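TRNA (cytosine(72)-C(5))-methyltransferase (Pyrococcus horikoshii, PDB 5ZVE) transfers a methyl group from S-adenosyl-L-methionine to the C5 position of cytosine 72 in several tRNAs. Local coordinates at residues S100-A105 against L160-L165; R30-H35 against F73-P78. One frame throughout, in Å; residues are numbered along the deposited sequence.

Contact 1. Residues S100-A105 against L160-L165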
loop_
_atom_site.group_PDB
_atom_site.type_symbol
_atom_site.label_atom_id
_atom_site.label_comp_id
_atom_site.label_asym_id
_atom_site.label_seq_id
_atom_site.Cartn_x
_atom_site.Cartn_y
_atom_site.Cartn_z
ATOM N N SER A 100 0.944 7.701 -11.992
ATOM C CA SER A 100 0.301 6.581 -12.665
ATOM C C SER A 100 0.950 6.313 -14.033
ATOM O O SER A 100 1.189 5.161 -14.391
ATOM C CB SER A 100 -1.201 6.839 -12.807
ATOM O OG SER A 100 -1.441 8.012 -13.558
ATOM N N VAL A 101 1.246 7.379 -14.776
ATOM C CA VAL A 101 1.988 7.283 -16.037
ATOM C C VAL A 101 3.355 6.626 -15.829
ATOM O O VAL A 101 3.795 5.797 -16.627
ATOM C CB VAL A 101 2.175 8.681 -16.677
ATOM C CG1 VAL A 101 3.188 8.643 -17.812
ATOM C CG2 VAL A 101 0.838 9.233 -17.157
ATOM N N TYR A 102 4.005 7.007 -14.735
ATOM C CA TYR A 102 5.268 6.437 -14.276
ATOM C C TYR A 102 5.213 4.910 -14.169
ATOM O O TYR A 102 6.240 4.236 -14.223
ATOM C CB TYR A 102 5.614 7.054 -12.916
ATOM C CG TYR A 102 7.006 6.807 -12.365
ATOM C CD1 TYR A 102 8.122 7.384 -12.953
ATOM C CD2 TYR A 102 7.191 6.063 -11.207
ATOM C CE1 TYR A 102 9.387 7.189 -12.437
ATOM C CE2 TYR A 102 8.453 5.866 -10.679
ATOM C CZ TYR A 102 9.545 6.432 -11.298
ATOM O OH TYR A 102 10.805 6.240 -10.779
ATOM N N GLN A 103 4.006 4.372 -14.015
ATOM C CA GLN A 103 3.830 2.937 -13.845
ATOM C C GLN A 103 3.072 2.305 -15.012
ATOM O O GLN A 103 2.750 1.122 -14.975
ATOM C CB GLN A 103 3.110 2.654 -12.525
ATOM C CG GLN A 103 3.728 3.398 -11.361
ATOM C CD GLN A 103 2.957 3.228 -10.073
ATOM O OE1 GLN A 103 2.766 2.113 -9.596
ATOM N NE2 GLN A 103 2.505 4.341 -9.501
ATOM N N GLY A 104 2.780 3.097 -16.040
ATOM C CA GLY A 104 2.234 2.556 -17.274
ATOM C C GLY A 104 0.839 3.007 -17.661
ATOM O O GLY A 104 0.325 2.598 -18.698
ATOM N N ALA A 105 0.222 3.857 -16.845
ATOM C CA ALA A 105 -1.088 4.406 -17.191
ATOM C C ALA A 105 -0.991 5.334 -18.390
ATOM O O ALA A 105 0.054 5.931 -18.641
ATOM C CB ALA A 105 -1.691 5.153 -16.010
ATOM N N LEU A 160 5.794 4.521 -24.014
ATOM C CA LEU A 160 7.050 4.265 -23.327
ATOM C C LEU A 160 7.032 4.857 -21.926
ATOM O O LEU A 160 7.641 5.897 -21.673
ATOM C CB LEU A 160 8.228 4.833 -24.122
ATOM C CG LEU A 160 9.601 4.348 -23.651
ATOM C CD1 LEU A 160 9.779 2.859 -23.946
ATOM C CD2 LEU A 160 10.696 5.173 -24.305
ATOM N N PRO A 161 6.318 4.196 -21.008
ATOM C CA PRO A 161 6.359 4.596 -19.602
ATOM C C PRO A 161 7.729 4.292 -19.010
ATOM O O PRO A 161 8.427 3.430 -19.528
ATOM C CB PRO A 161 5.270 3.738 -18.962
ATOM C CG PRO A 161 5.248 2.505 -19.803
ATOM C CD PRO A 161 5.510 2.979 -21.211
ATOM N N LYS A 162 8.115 4.994 -17.955
ATOM C CA LYS A 162 9.379 4.706 -17.300
ATOM C C LYS A 162 9.371 3.267 -16.765
ATOM O O LYS A 162 10.341 2.526 -16.919
ATOM C CB LYS A 162 9.629 5.713 -16.182
ATOM C CG LYS A 162 10.809 5.393 -15.302
ATOM C CD LYS A 162 12.110 5.869 -15.893
ATOM C CE LYS A 162 13.042 6.346 -14.794
ATOM N NZ LYS A 162 14.463 6.325 -15.232
ATOM N N PHE A 163 8.255 2.880 -16.153
ATOM C CA PHE A 163 8.046 1.510 -15.697
ATOM C C PHE A 163 6.672 1.035 -16.131
ATOM O O PHE A 163 5.781 1.843 -16.387
ATOM C CB PHE A 163 8.164 1.392 -14.174
ATOM C CG PHE A 163 9.527 1.715 -13.637
ATOM C CD1 PHE A 163 10.516 0.744 -13.590
ATOM C CD2 PHE A 163 9.813 2.984 -13.156
ATOM C CE1 PHE A 163 11.772 1.034 -13.086
ATOM C CE2 PHE A 163 11.067 3.282 -12.643
ATOM C CZ PHE A 163 12.049 2.307 -12.612
ATOM N N LYS A 164 6.501 -0.278 -16.209
ATOM C CA LYS A 164 5.217 -0.851 -16.577
ATOM C C LYS A 164 4.751 -1.913 -15.586
ATOM O O LYS A 164 5.410 -2.931 -15.393
ATOM C CB LYS A 164 5.289 -1.451 -17.980
ATOM C CG LYS A 164 3.995 -2.083 -18.456
ATOM C CD LYS A 164 2.828 -1.134 -18.333
ATOM C CE LYS A 164 1.566 -1.741 -18.928
ATOM N NZ LYS A 164 0.362 -0.926 -18.594
ATOM N N LEU A 165 3.609 -1.645 -14.959
ATOM C CA LEU A 165 2.886 -2.624 -14.163
ATOM C C LEU A 165 1.558 -2.871 -14.860
ATOM O O LEU A 165 1.013 -1.966 -15.481
ATOM C CB LEU A 165 2.658 -2.131 -12.731
ATOM C CG LEU A 165 3.863 -1.984 -11.800
ATOM C CD1 LEU A 165 3.422 -1.481 -10.437
ATOM C CD2 LEU A 165 4.578 -3.308 -11.662
#
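Y102 and F163 form an edge-to-face aromatic pair in a buried contact of the PUA domain, where the turn closing helix 95-101 meets the chain leaving strand 154-161. The edge of F163 is directed at the face of Y102, with planes at 71° and ring centroids 5.4 Å apart. CD2 of F163 sits over that face toward its rim. A chi1 of -169° swings the Y102 ring to the side of its own carbonyl carbon, which also lays its CE1 3.7 Å from CG of K162. Two backbone bonds tie the segments: F163 N to Y102 O, bent and from above the carbonyl plane, and the nearly straight L165 N to Q103 O, 2.9 Å long at 170°. G104, with positive phi, completes a Schellman motif after the last helical turn; a side chain there would run into CD of K164. P161 packs its CB 3.4 Å from V101 O and 3.7 Å from G104 CA. The polar ends are paired elsewhere in the chain: Y102 OH bonds to R30 O and K162 NZ forms a salt bridge with D82. Strand 134-140 flanks the helix end, V135 touching the side chains of V101 and Y102.

Contact 2. Residues R30-H35 against F73-P78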
loop_
_atom_site.group_PDB
_atom_site.type_symbol
_atom_site.label_atom_id
_atom_site.label_comp_id
_atom_site.label_asym_id
_atom_site.label_seq_id
_atom_site.Cartn_x
_atom_site.Cartn_y
_atom_site.Cartn_z
ATOM N N ARG A 30 12.141 5.084 -4.912
ATOM C CA ARG A 30 11.741 5.955 -6.012
ATOM C C ARG A 30 11.064 5.175 -7.134
ATOM O O ARG A 30 10.392 5.755 -7.981
ATOM C CB ARG A 30 12.949 6.711 -6.572
ATOM C CG ARG A 30 12.581 7.926 -7.422
ATOM C CD ARG A 30 12.874 9.192 -6.673
ATOM N NE ARG A 30 12.269 10.386 -7.264
ATOM C CZ ARG A 30 12.851 11.175 -8.162
ATOM N NH1 ARG A 30 14.077 10.919 -8.596
ATOM N NH2 ARG A 30 12.200 12.239 -8.611
ATOM N N GLU A 31 11.221 3.855 -7.114
ATOM C CA GLU A 31 10.705 2.994 -8.176
ATOM C C GLU A 31 9.479 2.204 -7.719
ATOM O O GLU A 31 9.296 1.971 -6.521
ATOM C CB GLU A 31 11.792 2.020 -8.645
ATOM C CG GLU A 31 13.149 2.646 -8.933
ATOM C CD GLU A 31 14.195 1.602 -9.292
ATOM O OE1 GLU A 31 13.878 0.394 -9.231
ATOM O OE2 GLU A 31 15.335 1.986 -9.629
ATOM N N PRO A 32 8.629 1.790 -8.675
ATOM C CA PRO A 32 7.507 0.912 -8.330
ATOM C C PRO A 32 8.014 -0.439 -7.842
ATOM O O PRO A 32 9.161 -0.791 -8.122
ATOM C CB PRO A 32 6.738 0.769 -9.651
ATOM C CG PRO A 32 7.238 1.888 -10.525
ATOM C CD PRO A 32 8.649 2.126 -10.107
ATOM N N VAL A 33 7.178 -1.180 -7.126
ATOM C CA VAL A 33 7.592 -2.485 -6.631
ATOM C C VAL A 33 7.954 -3.370 -7.816
ATOM O O VAL A 33 7.348 -3.269 -8.889
ATOM C CB VAL A 33 6.503 -3.154 -5.763
ATOM C CG1 VAL A 33 6.189 -2.279 -4.547
ATOM C CG2 VAL A 33 5.246 -3.433 -6.572
ATOM N N GLU A 34 8.981 -4.195 -7.634
ATOM C CA GLU A 34 9.445 -5.084 -8.691
ATOM C C GLU A 34 8.459 -6.227 -8.892
ATOM O O GLU A 34 8.259 -6.703 -10.013
ATOM C CB GLU A 34 10.840 -5.630 -8.367
ATOM C CG GLU A 34 11.948 -4.576 -8.336
ATOM C CD GLU A 34 11.972 -3.740 -7.057
ATOM O OE1 GLU A 34 11.111 -3.939 -6.175
ATOM O OE2 GLU A 34 12.866 -2.879 -6.934
ATOM N N HIS A 35 7.853 -6.669 -7.793
ATOM C CA HIS A 35 6.835 -7.713 -7.833
ATOM C C HIS A 35 5.488 -7.143 -7.407
ATOM O O HIS A 35 5.290 -6.780 -6.241
ATOM C CB HIS A 35 7.217 -8.895 -6.937
ATOM C CG HIS A 35 8.333 -9.735 -7.478
ATOM N ND1 HIS A 35 8.781 -10.874 -6.848
ATOM C CD2 HIS A 35 9.104 -9.587 -8.586
ATOM C CE1 HIS A 35 9.769 -11.406 -7.550
ATOM N NE2 HIS A 35 9.985 -10.643 -8.605
ATOM N N PHE A 73 2.934 -10.023 -10.415
ATOM C CA PHE A 73 3.362 -9.751 -11.774
ATOM C C PHE A 73 4.723 -9.087 -11.738
ATOM O O PHE A 73 4.992 -8.248 -10.876
ATOM C CB PHE A 73 2.353 -8.860 -12.501
ATOM C CG PHE A 73 0.951 -9.401 -12.496
ATOM C CD1 PHE A 73 0.106 -9.174 -11.424
ATOM C CD2 PHE A 73 0.482 -10.146 -13.569
ATOM C CE1 PHE A 73 -1.183 -9.675 -11.421
ATOM C CE2 PHE A 73 -0.803 -10.648 -13.574
ATOM C CZ PHE A 73 -1.638 -10.416 -12.497
ATOM N N VAL A 74 5.596 -9.484 -12.652
ATOM C CA VAL A 74 6.929 -8.912 -12.685
ATOM C C VAL A 74 6.866 -7.555 -13.378
ATOM O O VAL A 74 6.253 -7.406 -14.439
ATOM C CB VAL A 74 7.931 -9.838 -13.399
ATOM C CG1 VAL A 74 9.299 -9.184 -13.464
ATOM C CG2 VAL A 74 8.024 -11.176 -12.671
ATOM N N ARG A 75 7.524 -6.574 -12.777
ATOM C CA ARG A 75 7.534 -5.212 -13.287
ATOM C C ARG A 75 8.452 -5.081 -14.502
ATOM O O ARG A 75 9.459 -5.777 -14.604
ATOM C CB ARG A 75 7.963 -4.260 -12.169
ATOM C CG ARG A 75 8.181 -2.827 -12.590
ATOM C CD ARG A 75 9.654 -2.488 -12.493
ATOM N NE ARG A 75 9.984 -1.818 -11.247
ATOM C CZ ARG A 75 11.219 -1.667 -10.780
ATOM N NH1 ARG A 75 12.252 -2.159 -11.448
ATOM N NH2 ARG A 75 11.418 -1.019 -9.640
ATOM N N GLU A 76 8.093 -4.194 -15.424
ATOM C CA GLU A 76 8.925 -3.913 -16.588
ATOM C C GLU A 76 9.560 -2.530 -16.459
ATOM O O GLU A 76 8.907 -1.574 -16.044
ATOM C CB GLU A 76 8.094 -3.999 -17.870
ATOM C CG GLU A 76 7.525 -5.391 -18.133
ATOM C CD GLU A 76 6.581 -5.431 -19.322
ATOM O OE1 GLU A 76 6.347 -4.373 -19.941
ATOM O OE2 GLU A 76 6.059 -6.524 -19.628
ATOM N N GLY A 77 10.841 -2.432 -16.796
ATOM C CA GLY A 77 11.552 -1.165 -16.744
ATOM C C GLY A 77 12.805 -1.221 -15.884
ATOM O O GLY A 77 13.068 -2.235 -15.229
ATOM N N PRO A 78 13.573 -0.119 -15.847
ATOM C CA PRO A 78 13.268 1.172 -16.475
ATOM C C PRO A 78 13.459 1.164 -17.987
ATOM O O PRO A 78 14.443 0.627 -18.493
ATOM C CB PRO A 78 14.262 2.125 -15.807
ATOM C CG PRO A 78 15.416 1.258 -15.448
ATOM C CD PRO A 78 14.829 -0.074 -15.076
#
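H35 and V74 face each other as an antiparallel, non-hydrogen-bonded pair, CA atoms 5.0 Å apart, with both side chains on the same face of the sheet. Just beyond it R75 N donates to E34 O (2.9 Å), and the CA-H of H35 makes a weaker contact with F73 O. R75 buries more area here than any other residue. Its CG lies anti to the backbone N (chi1 173°), and bends at the next two torsions turn the chain toward the start of 30-35, bringing the guanidinium to the P32 carbonyl. NH2 meets P32 O at 2.7 Å in the carbonyl plane, while NE adds a weak bond to the same oxygen. NH2 also pairs with E31 OE1 at 2.9 Å, on the anti side of a carboxylate whose plane is turned 61° from the guanidinium. E34 lies alongside R75: its CG sits over one guanidinium face, toward the rim, and its OE2, 3.6 Å from R75 NH2 but well out of the guanidinium plane, offers R75 charge attraction without an N-H bond. The other oxygen, E34 OE1, pairs with R282. A leucine in place of R75 would probably leave the P32 carbonyl without this donor and E31 without its close cationic mate. Beyond the antiparallel H35-V74 bridge in the ferredoxin-like domain's sheet, the E31-E34-R75 salt-bridge network fastens the loop after helix 19-29 to the end of strand 70-74.

From the N terminus, helix 19-29 leads into 30-35, and contact 2 closes when the chain returns at 73-78, enclosing strand 35-40, helix 47-56 and strands 62-63 and 70-74. The chain then enters the PUA domain and passes helix 95-101; contact 1 opens in the turn that follows it and closes 54 intervening residues later at 160-165. The two loops follow in series, neither nested nor crossed, yet their centres lie about 9 Å apart. K164 N reaches E76 O at 2.7 Å, probably as a hydrogen bond, and F163 CD2 packs 3.4 Å from P32 CD. These touches join the ferredoxin-like and PUA domains, and through R282 contact 2 also reaches the methyltransferase domain.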